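Local coordinates for protein ADP-ribosylation factor guanine nucleotide-exchange factor SEC7 (Saccharomyces cerevisiae, PDB 4OIY) that activates the small GTPase ARF1 at the trans-Golgi network by promoting guanine nucleotide exchange, this chain being its catalytic Sec7 domain, at residues K46-T51 / A57-Y62; Y134-S139 / R176-G181; G34-K37 / S43-K46. All blocks are in the same frame, centred on the assembly; numbering follows the deposited sequence. Where two conformers were deposited one is given.

Interaction 1 of 3, residues K46-T51 / A57-Y62; sequences KWLLET and AAVGDY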
loop_
_atom_site.group_PDB
_atom_site.type_symbol
_atom_site.label_atom_id
_atom_site.label_comp_id
_atom_site.label_asym_id
_atom_site.label_seq_id
_atom_site.Cartn_x
_atom_site.Cartn_y
_atom_site.Cartn_z
ATOM N N LYS A 46 13.338 3.916 -1.367
ATOM C CA LYS A 46 13.469 5.126 -0.567
ATOM C C LYS A 46 13.150 6.375 -1.392
ATOM O O LYS A 46 12.456 7.281 -0.916
ATOM C CB LYS A 46 14.872 5.215 0.034
ATOM C CG LYS A 46 15.091 4.266 1.199
ATOM C CD LYS A 46 16.500 4.412 1.762
ATOM C CE LYS A 46 16.751 3.482 2.938
ATOM N NZ LYS A 46 16.111 3.977 4.181
ATOM N N TRP A 47 13.632 6.413 -2.632
ATOM C CA TRP A 47 13.351 7.541 -3.523
ATOM C C TRP A 47 11.846 7.682 -3.807
ATOM O O TRP A 47 11.305 8.790 -3.789
ATOM C CB TRP A 47 14.151 7.427 -4.828
ATOM C CG TRP A 47 14.015 8.646 -5.714
ATOM C CD1 TRP A 47 14.723 9.817 -5.629
ATOM C CD2 TRP A 47 13.107 8.810 -6.808
ATOM N NE1 TRP A 47 14.314 10.692 -6.607
ATOM C CE2 TRP A 47 13.312 10.106 -7.336
ATOM C CE3 TRP A 47 12.135 7.990 -7.389
ATOM C CZ2 TRP A 47 12.587 10.591 -8.422
ATOM C CZ3 TRP A 47 11.417 8.479 -8.475
ATOM C CH2 TRP A 47 11.645 9.762 -8.974
ATOM N N LEU A 48 11.164 6.564 -4.040
ATOM C CA LEU A 48 9.711 6.592 -4.237
ATOM C C LEU A 48 8.993 7.235 -3.048
ATOM O O LEU A 48 8.088 8.055 -3.234
ATOM C CB LEU A 48 9.166 5.178 -4.492
ATOM C CG LEU A 48 9.640 4.484 -5.779
ATOM C CD1 LEU A 48 9.107 3.063 -5.870
ATOM C CD2 LEU A 48 9.259 5.280 -7.016
ATOM N N LEU A 49 9.415 6.891 -1.833
ATOM C CA LEU A 49 8.743 7.374 -0.620
ATOM C C LEU A 49 9.127 8.792 -0.206
ATOM O O LEU A 49 8.331 9.495 0.426
ATOM C CB LEU A 49 9.006 6.413 0.540
ATOM C CG LEU A 49 8.219 5.103 0.431
ATOM C CD1 LEU A 49 8.792 4.038 1.351
ATOM C CD2 LEU A 49 6.742 5.327 0.735
ATOM N N GLU A 50 10.333 9.214 -0.566
ATOM C CA GLU A 50 10.854 10.521 -0.150
ATOM C C GLU A 50 10.458 11.644 -1.116
ATOM O O GLU A 50 10.402 12.816 -0.730
ATOM C CB GLU A 50 12.386 10.458 -0.026
ATOM C CG GLU A 50 12.939 10.002 1.323
ATOM C CD GLU A 50 12.292 8.748 1.894
ATOM O OE1 GLU A 50 12.946 7.684 1.878
ATOM O OE2 GLU A 50 11.143 8.825 2.390
ATOM N N THR A 51 10.168 11.288 -2.363
ATOM C CA THR A 51 10.022 12.277 -3.430
ATOM C C THR A 51 8.573 12.701 -3.641
ATOM O O THR A 51 7.722 11.870 -3.931
ATOM C CB THR A 51 10.570 11.718 -4.758
ATOM O OG1 THR A 51 11.920 11.275 -4.579
ATOM C CG2 THR A 51 10.523 12.768 -5.865
ATOM N N ALA A 57 -0.537 6.374 -9.259
ATOM C CA ALA A 57 -0.869 5.271 -10.151
ATOM C C ALA A 57 0.368 4.764 -10.878
ATOM O O ALA A 57 0.540 3.560 -11.041
ATOM C CB ALA A 57 -1.947 5.673 -11.141
ATOM N N ALA A 58 1.243 5.676 -11.299
ATOM C CA ALA A 58 2.493 5.267 -11.913
ATOM C C ALA A 58 3.347 4.482 -10.914
ATOM O O ALA A 58 3.930 3.454 -11.263
ATOM C CB ALA A 58 3.255 6.478 -12.442
ATOM N N VAL A 59 3.401 4.943 -9.667
ATOM C CA VAL A 59 4.164 4.243 -8.627
ATOM C C VAL A 59 3.578 2.850 -8.390
ATOM O O VAL A 59 4.308 1.866 -8.334
ATOM C CB VAL A 59 4.205 5.057 -7.306
ATOM C CG1 VAL A 59 4.812 4.234 -6.175
ATOM C CG2 VAL A 59 4.979 6.356 -7.498
ATOM N N GLY A 60 2.260 2.765 -8.242
ATOM C CA GLY A 60 1.627 1.483 -7.965
ATOM C C GLY A 60 1.840 0.494 -9.093
ATOM O O GLY A 60 2.103 -0.686 -8.864
ATOM N N ASP A 61 1.718 0.970 -10.324
ATOM C CA ASP A 61 1.912 0.099 -11.478
ATOM C C ASP A 61 3.364 -0.379 -11.560
ATOM O O ASP A 61 3.613 -1.533 -11.892
ATOM C CB ASP A 61 1.473 0.815 -12.756
ATOM C CG ASP A 61 -0.048 0.830 -12.939
ATOM O OD1 ASP A 61 -0.798 0.456 -12.022
ATOM O OD2 ASP A 61 -0.501 1.200 -14.037
ATOM N N TYR A 62 4.309 0.491 -11.220
ATOM C CA TYR A 62 5.729 0.152 -11.218
ATOM C C TYR A 62 6.029 -0.906 -10.153
ATOM O O TYR A 62 6.692 -1.898 -10.428
ATOM C CB TYR A 62 6.542 1.424 -10.978
ATOM C CG TYR A 62 8.043 1.257 -10.915
ATOM C CD1 TYR A 62 8.752 0.701 -11.968
ATOM C CD2 TYR A 62 8.760 1.709 -9.814
ATOM C CE1 TYR A 62 10.129 0.592 -11.919
ATOM C CE2 TYR A 62 10.136 1.597 -9.754
ATOM C CZ TYR A 62 10.811 1.028 -10.807
ATOM O OH TYR A 62 12.181 0.928 -10.752
#
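Val-59 meets Leu-48 methyl to methyl: CG2 of the valine approaches CD2 of the leucine at 4.4 Å. Both side chains leave their helices directed at the other segment, and their CA atoms are 7.5 Å apart. A branched residue as short as valine suits this spot, because its methyls start close to the backbone, in keeping with that separation. One turn further on, Tyr-62 receives the other branch of Leu-48. Its ring carbon CD2 lies 4.2 Å from Leu-48 CD1, which sits at the edge of the ring and close to its plane. With CG anti to the carbonyl carbon (chi1 -65°), Leu-48 sends its forked end between the helices, CD2 toward Val-59 and CD1 to the Tyr-62 ring and also near Val-59 CG1. In this all-helical Sec7 domain, helices 41-50 and 56-64 follow one another through a short turn, and the apolar seam between them belongs to the buried core of the N-terminal half. Phe-19 of helix 11-21 touches both Leu-48 and Val-59. The long, flat side chain of Tyr-62 suits its place by offering Leu-48 an edge while also reaching Ile-27 of helix 23-32 and Ile-73 of helix 68-79. Just past the end of helix 41-50, Thr-51 turns its hydroxyl back and donates to Trp-47 O over 2.7 Å. The donor stands 26° from the carbonyl plane. That bond holds Thr-51 OG1 over one face of the Trp-47 indole, 3.1 Å above the ring plane and toward its rim, where the NE1 hydrogen is badly angled for bonding to it.

Interaction 2 of 3, residues Y134-S139 / R176-G181; sequences YVLSYS and RDFLEG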
loop_
_atom_site.group_PDB
_atom_site.type_symbol
_atom_site.label_atom_id
_atom_site.label_comp_id
_atom_site.label_asym_id
_atom_site.label_seq_id
_atom_site.Cartn_x
_atom_site.Cartn_y
_atom_site.Cartn_z
ATOM N N TYR A 134 -3.565 -10.807 6.440
ATOM C CA TYR A 134 -3.768 -10.805 4.997
ATOM C C TYR A 134 -5.253 -10.768 4.647
ATOM O O TYR A 134 -5.711 -9.867 3.961
ATOM C CB TYR A 134 -3.096 -12.040 4.385
ATOM C CG TYR A 134 -3.310 -12.273 2.897
ATOM C CD1 TYR A 134 -2.678 -11.484 1.943
ATOM C CD2 TYR A 134 -4.081 -13.338 2.447
ATOM C CE1 TYR A 134 -2.842 -11.727 0.591
ATOM C CE2 TYR A 134 -4.252 -13.581 1.096
ATOM C CZ TYR A 134 -3.631 -12.776 0.171
ATOM O OH TYR A 134 -3.798 -13.033 -1.178
ATOM N N VAL A 135 -6.021 -11.742 5.138
ATOM C CA VAL A 135 -7.442 -11.784 4.786
ATOM C C VAL A 135 -8.228 -10.629 5.389
ATOM O O VAL A 135 -9.156 -10.106 4.768
ATOM C CB VAL A 135 -8.125 -13.127 5.122
ATOM C CG1 VAL A 135 -7.442 -14.272 4.389
ATOM C CG2 VAL A 135 -8.186 -13.367 6.623
ATOM N N LEU A 136 -7.853 -10.222 6.601
ATOM C CA LEU A 136 -8.526 -9.111 7.255
ATOM C C LEU A 136 -8.345 -7.828 6.454
ATOM O O LEU A 136 -9.259 -7.017 6.374
ATOM C CB LEU A 136 -8.006 -8.937 8.682
ATOM C CG LEU A 136 -8.639 -7.822 9.520
ATOM C CD1 LEU A 136 -10.152 -7.962 9.555
ATOM C CD2 LEU A 136 -8.069 -7.844 10.928
ATOM N N SER A 137 -7.172 -7.663 5.840
ATOM C CA SER A 137 -6.897 -6.467 5.048
ATOM C C SER A 137 -7.864 -6.323 3.874
ATOM O O SER A 137 -8.321 -5.233 3.582
ATOM C CB SER A 137 -5.451 -6.465 4.559
ATOM O OG SER A 137 -4.572 -6.368 5.656
ATOM N N TYR A 138 -8.196 -7.429 3.203
ATOM C CA TYR A 138 -9.188 -7.366 2.121
ATOM C C TYR A 138 -10.576 -7.000 2.626
ATOM O O TYR A 138 -11.297 -6.238 1.995
ATOM C CB TYR A 138 -9.275 -8.688 1.350
ATOM C CG TYR A 138 -8.078 -8.912 0.477
ATOM C CD1 TYR A 138 -8.041 -8.415 -0.821
ATOM C CD2 TYR A 138 -6.971 -9.590 0.954
ATOM C CE1 TYR A 138 -6.926 -8.599 -1.618
ATOM C CE2 TYR A 138 -5.866 -9.790 0.166
ATOM C CZ TYR A 138 -5.848 -9.291 -1.121
ATOM O OH TYR A 138 -4.736 -9.484 -1.898
ATOM N N SER A 139 -10.938 -7.538 3.788
ATOM C CA SER A 139 -12.233 -7.227 4.372
ATOM C C SER A 139 -12.312 -5.748 4.745
ATOM O O SER A 139 -13.361 -5.122 4.601
ATOM C CB SER A 139 -12.485 -8.109 5.591
ATOM O OG SER A 139 -13.750 -7.850 6.143
ATOM N N ARG A 176 -15.392 -10.123 18.941
ATOM C CA ARG A 176 -16.326 -9.142 18.402
ATOM C C ARG A 176 -15.878 -7.717 18.697
ATOM O O ARG A 176 -15.959 -6.846 17.825
ATOM C CB ARG A 176 -17.733 -9.367 18.978
ATOM C CG ARG A 176 -18.817 -8.515 18.341
ATOM C CD ARG A 176 -20.163 -8.719 19.031
ATOM N NE ARG A 176 -21.211 -7.910 18.408
ATOM C CZ ARG A 176 -21.349 -6.594 18.557
ATOM N NH1 ARG A 176 -22.339 -5.962 17.929
ATOM N NH2 ARG A 176 -20.511 -5.897 19.325
ATOM N N ASP A 177 -15.417 -7.473 19.921
ATOM C CA ASP A 177 -14.999 -6.127 20.317
ATOM C C ASP A 177 -13.815 -5.630 19.487
ATOM O O ASP A 177 -13.731 -4.449 19.166
ATOM C CB ASP A 177 -14.652 -6.064 21.807
ATOM C CG ASP A 177 -14.526 -4.636 22.308
ATOM O OD1 ASP A 177 -15.559 -3.935 22.362
ATOM O OD2 ASP A 177 -13.396 -4.208 22.629
ATOM N N PHE A 178 -12.906 -6.537 19.142
ATOM C CA PHE A 178 -11.737 -6.194 18.334
ATOM C C PHE A 178 -12.165 -5.760 16.937
ATOM O O PHE A 178 -11.726 -4.730 16.442
ATOM C CB PHE A 178 -10.773 -7.377 18.250
ATOM C CG PHE A 178 -9.615 -7.150 17.332
ATOM C CD1 PHE A 178 -8.560 -6.344 17.716
ATOM C CD2 PHE A 178 -9.587 -7.737 16.080
ATOM C CE1 PHE A 178 -7.492 -6.132 16.869
ATOM C CE2 PHE A 178 -8.522 -7.528 15.221
ATOM C CZ PHE A 178 -7.474 -6.724 15.614
ATOM N N LEU A 179 -13.032 -6.552 16.318
ATOM C CA LEU A 179 -13.526 -6.227 14.981
ATOM C C LEU A 179 -14.387 -4.965 14.985
ATOM O O LEU A 179 -14.293 -4.158 14.064
ATOM C CB LEU A 179 -14.296 -7.405 14.378
ATOM C CG LEU A 179 -13.451 -8.618 13.959
ATOM C CD1 LEU A 179 -14.338 -9.743 13.443
ATOM C CD2 LEU A 179 -12.420 -8.236 12.898
ATOM N N GLU A 180 -15.213 -4.786 16.015
ATOM C CA GLU A 180 -16.031 -3.571 16.110
ATOM C C GLU A 180 -15.142 -2.324 16.156
ATOM O O GLU A 180 -15.454 -1.315 15.533
ATOM C CB GLU A 180 -16.942 -3.606 17.332
ATOM C CG GLU A 180 -17.876 -2.406 17.415
ATOM C CD GLU A 180 -18.959 -2.554 18.467
ATOM O OE1 GLU A 180 -19.655 -1.551 18.728
ATOM O OE2 GLU A 180 -19.132 -3.664 19.018
ATOM N N GLY A 181 -14.031 -2.403 16.888
ATOM C CA GLY A 181 -13.064 -1.322 16.943
ATOM C C GLY A 181 -12.540 -0.951 15.567
ATOM O O GLY A 181 -12.523 0.206 15.196
#
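Glu-180 N donates to Arg-176 O at 2.8 Å, part of the first turn of helix 176-188, which carries Phe-178 and Leu-179 against Leu-136. On the outside of the same turn, Arg-176 and Glu-180 form a salt bridge, although the hydrogen bond within it is weak, its N-H direction being strongly bent at NH2. These charged residues suit the more exposed side of the helix, though their side chains also rest on Leu-162 and Leu-158 of helix 158-164; the apolar ones lie between the helices. Leu-136 is the hub. Its CG is anti to the backbone N (chi1 -179°), which extends the side chain straight across the gap, and its two methyls then take separate partners. CD1 touches Leu-179 CD2 at 4.0 Å, a methyl-to-methyl contact between two branched leucines. CD2 comes to the edge of the Phe-178 ring, 4.3 Å from CE2 and near the ring plane, so it meets the rim and not the pi face. Neither Phe-178 nor Leu-179 starts out aimed at the other helix; each bridges the distance by its length, which matters because even the closest CA atoms, those of Leu-136 and Leu-179, are 9.6 Å apart. Phe-127 and Ile-88 also touch Leu-136, while Leu-162 packs on Leu-179. On another side of helix 130-148, Tyr-138 puts CE2 3.6 Å above one face of the Tyr-134 ring, and both tyrosines lie against helix 105-122. Here the two segments meet through side-chain ends, part of how the C-terminal half of the Sec7 fold packs; in Sec7 domains generally, the helix corresponding to 130-148 helps form the Arf-binding groove.

Interaction 3 of 3, residues G34-K37 / S43-K46; sequences GFLK and SIAK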
loop_
_atom_site.group_PDB
_atom_site.type_symbol
_atom_site.label_atom_id
_atom_site.label_comp_id
_atom_site.label_asym_id
_atom_site.label_seq_id
_atom_site.Cartn_x
_atom_site.Cartn_y
_atom_site.Cartn_z
ATOM N N GLY A 34 22.446 11.982 -10.631
ATOM C CA GLY A 34 22.869 12.007 -9.232
ATOM C C GLY A 34 21.759 12.053 -8.196
ATOM O O GLY A 34 22.031 12.197 -7.002
ATOM N N PHE A 35 20.511 11.929 -8.638
ATOM C CA PHE A 35 19.368 11.937 -7.719
ATOM C C PHE A 35 19.156 10.583 -7.052
ATOM O O PHE A 35 18.468 10.495 -6.035
ATOM C CB PHE A 35 18.090 12.349 -8.452
ATOM C CG PHE A 35 18.046 13.801 -8.814
ATOM C CD1 PHE A 35 18.045 14.773 -7.823
ATOM C CD2 PHE A 35 17.996 14.204 -10.141
ATOM C CE1 PHE A 35 18.002 16.116 -8.147
ATOM C CE2 PHE A 35 17.951 15.547 -10.469
ATOM C CZ PHE A 35 17.955 16.503 -9.472
ATOM N N LEU A 36 19.746 9.542 -7.632
ATOM C CA LEU A 36 19.589 8.176 -7.154
ATOM C C LEU A 36 20.960 7.507 -7.068
ATOM O O LEU A 36 21.719 7.497 -8.039
ATOM C CB LEU A 36 18.670 7.422 -8.114
ATOM C CG LEU A 36 18.125 6.055 -7.710
ATOM C CD1 LEU A 36 17.402 6.121 -6.373
ATOM C CD2 LEU A 36 17.207 5.520 -8.796
ATOM N N LYS A 37 21.269 6.953 -5.899
ATOM C CA LYS A 37 22.585 6.367 -5.630
ATOM C C LYS A 37 22.907 5.226 -6.593
ATOM O O LYS A 37 23.986 5.181 -7.188
ATOM C CB LYS A 37 22.635 5.856 -4.187
ATOM C CG LYS A 37 24.017 5.465 -3.695
ATOM C CD LYS A 37 23.941 4.845 -2.307
ATOM C CE LYS A 37 25.323 4.600 -1.720
ATOM N NZ LYS A 37 26.061 5.868 -1.454
ATOM N N SER A 43 17.447 1.560 -2.552
ATOM C CA SER A 43 17.657 2.918 -3.044
ATOM C C SER A 43 16.430 3.428 -3.786
ATOM O O SER A 43 15.978 4.543 -3.541
ATOM C CB SER A 43 18.879 3.000 -3.948
ATOM O OG SER A 43 20.051 2.732 -3.201
ATOM N N ILE A 44 15.889 2.590 -4.662
ATOM C CA ILE A 44 14.718 2.977 -5.442
ATOM C C ILE A 44 13.486 3.147 -4.545
ATOM O O ILE A 44 12.767 4.135 -4.666
ATOM C CB ILE A 44 14.413 1.975 -6.573
ATOM C CG1 ILE A 44 15.566 1.932 -7.595
ATOM C CG2 ILE A 44 13.125 2.369 -7.281
ATOM C CD1 ILE A 44 15.440 0.814 -8.606
ATOM N N ALA A 45 13.244 2.191 -3.650
ATOM C CA ALA A 45 12.118 2.285 -2.710
ATOM C C ALA A 45 12.161 3.571 -1.882
ATOM O O ALA A 45 11.148 4.247 -1.715
ATOM C CB ALA A 45 12.092 1.071 -1.790
ATOM N N LYS A 46 13.338 3.916 -1.367
ATOM C CA LYS A 46 13.469 5.126 -0.567
ATOM C C LYS A 46 13.150 6.375 -1.392
ATOM O O LYS A 46 12.456 7.281 -0.916
ATOM C CB LYS A 46 14.872 5.215 0.034
ATOM C CG LYS A 46 15.091 4.266 1.199
ATOM C CD LYS A 46 16.500 4.412 1.762
ATOM C CE LYS A 46 16.751 3.482 2.938
ATOM N NZ LYS A 46 16.111 3.977 4.181
#
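Leu-36 reaches Ser-43 and Ile-44 because its CG stands anti to the backbone N (chi1 -168°), and a chi2 of 55° then sets CD1 against the Ser-43 carbonyl and CD2 against Ile-44. CD1 lies over the helix backbone, 3.5 Å from Ser-43 O, and CD2 meets Ile-44 CG1 at 4.1 Å. Leucine serves well here: one branch lies against main chain and the other against a side chain, and Ile-44 meets it through its CG1 branch. At the surface, the serine and Lys-37 touch lightly, Ser-43 OG lying 4.2 Å from Lys-37 CB. The small side chain leaves room for the loop to pass close by, with the CA atoms of Lys-37 and Ser-43 only 6.5 Å apart. The hydroxyl is occupied by Asp-38 and Ser-40 in the turn that leads into the helix, while the Lys-37 chain heads away toward solvent. Upstream, Gly-34 closes helix 23-32 in a Schellman motif; at its positive phi (88°) a CB would be jammed against the preceding carbonyl O, so a residue without a side chain suits the place. A backbone hydrogen bond links Leu-36 with Leu-30, and the leucine's side chain also rests on Ile-27 and Ile-31, placing it as a wedge between helix 23-32 and helix 41-50, with Ile-73 of helix 68-79 packing on Ile-44.

How the interactions relate
Interactions 1 and 3 form one continuous patch, their centres about 11 Å apart: both use helix 41-50, and they touch directly where Trp-47 CB meets Leu-36 CD1 at 3.8 Å and Tyr-62 OH meets Ile-44 CG2 at 3.9 Å. Together they tie successive helices of the N-terminal half to each other and to their connecting loop. Interaction 2 lies across the centre of the chain, with its centre about 28 Å from that of interaction 1 and about 36 Å from that of interaction 3, and touches neither. None of the three adjoins Asp-121, the magnesium-binding residue; they are packing contacts, interactions 1 and 3 on one side of the chain's centre and interaction 2 on the other.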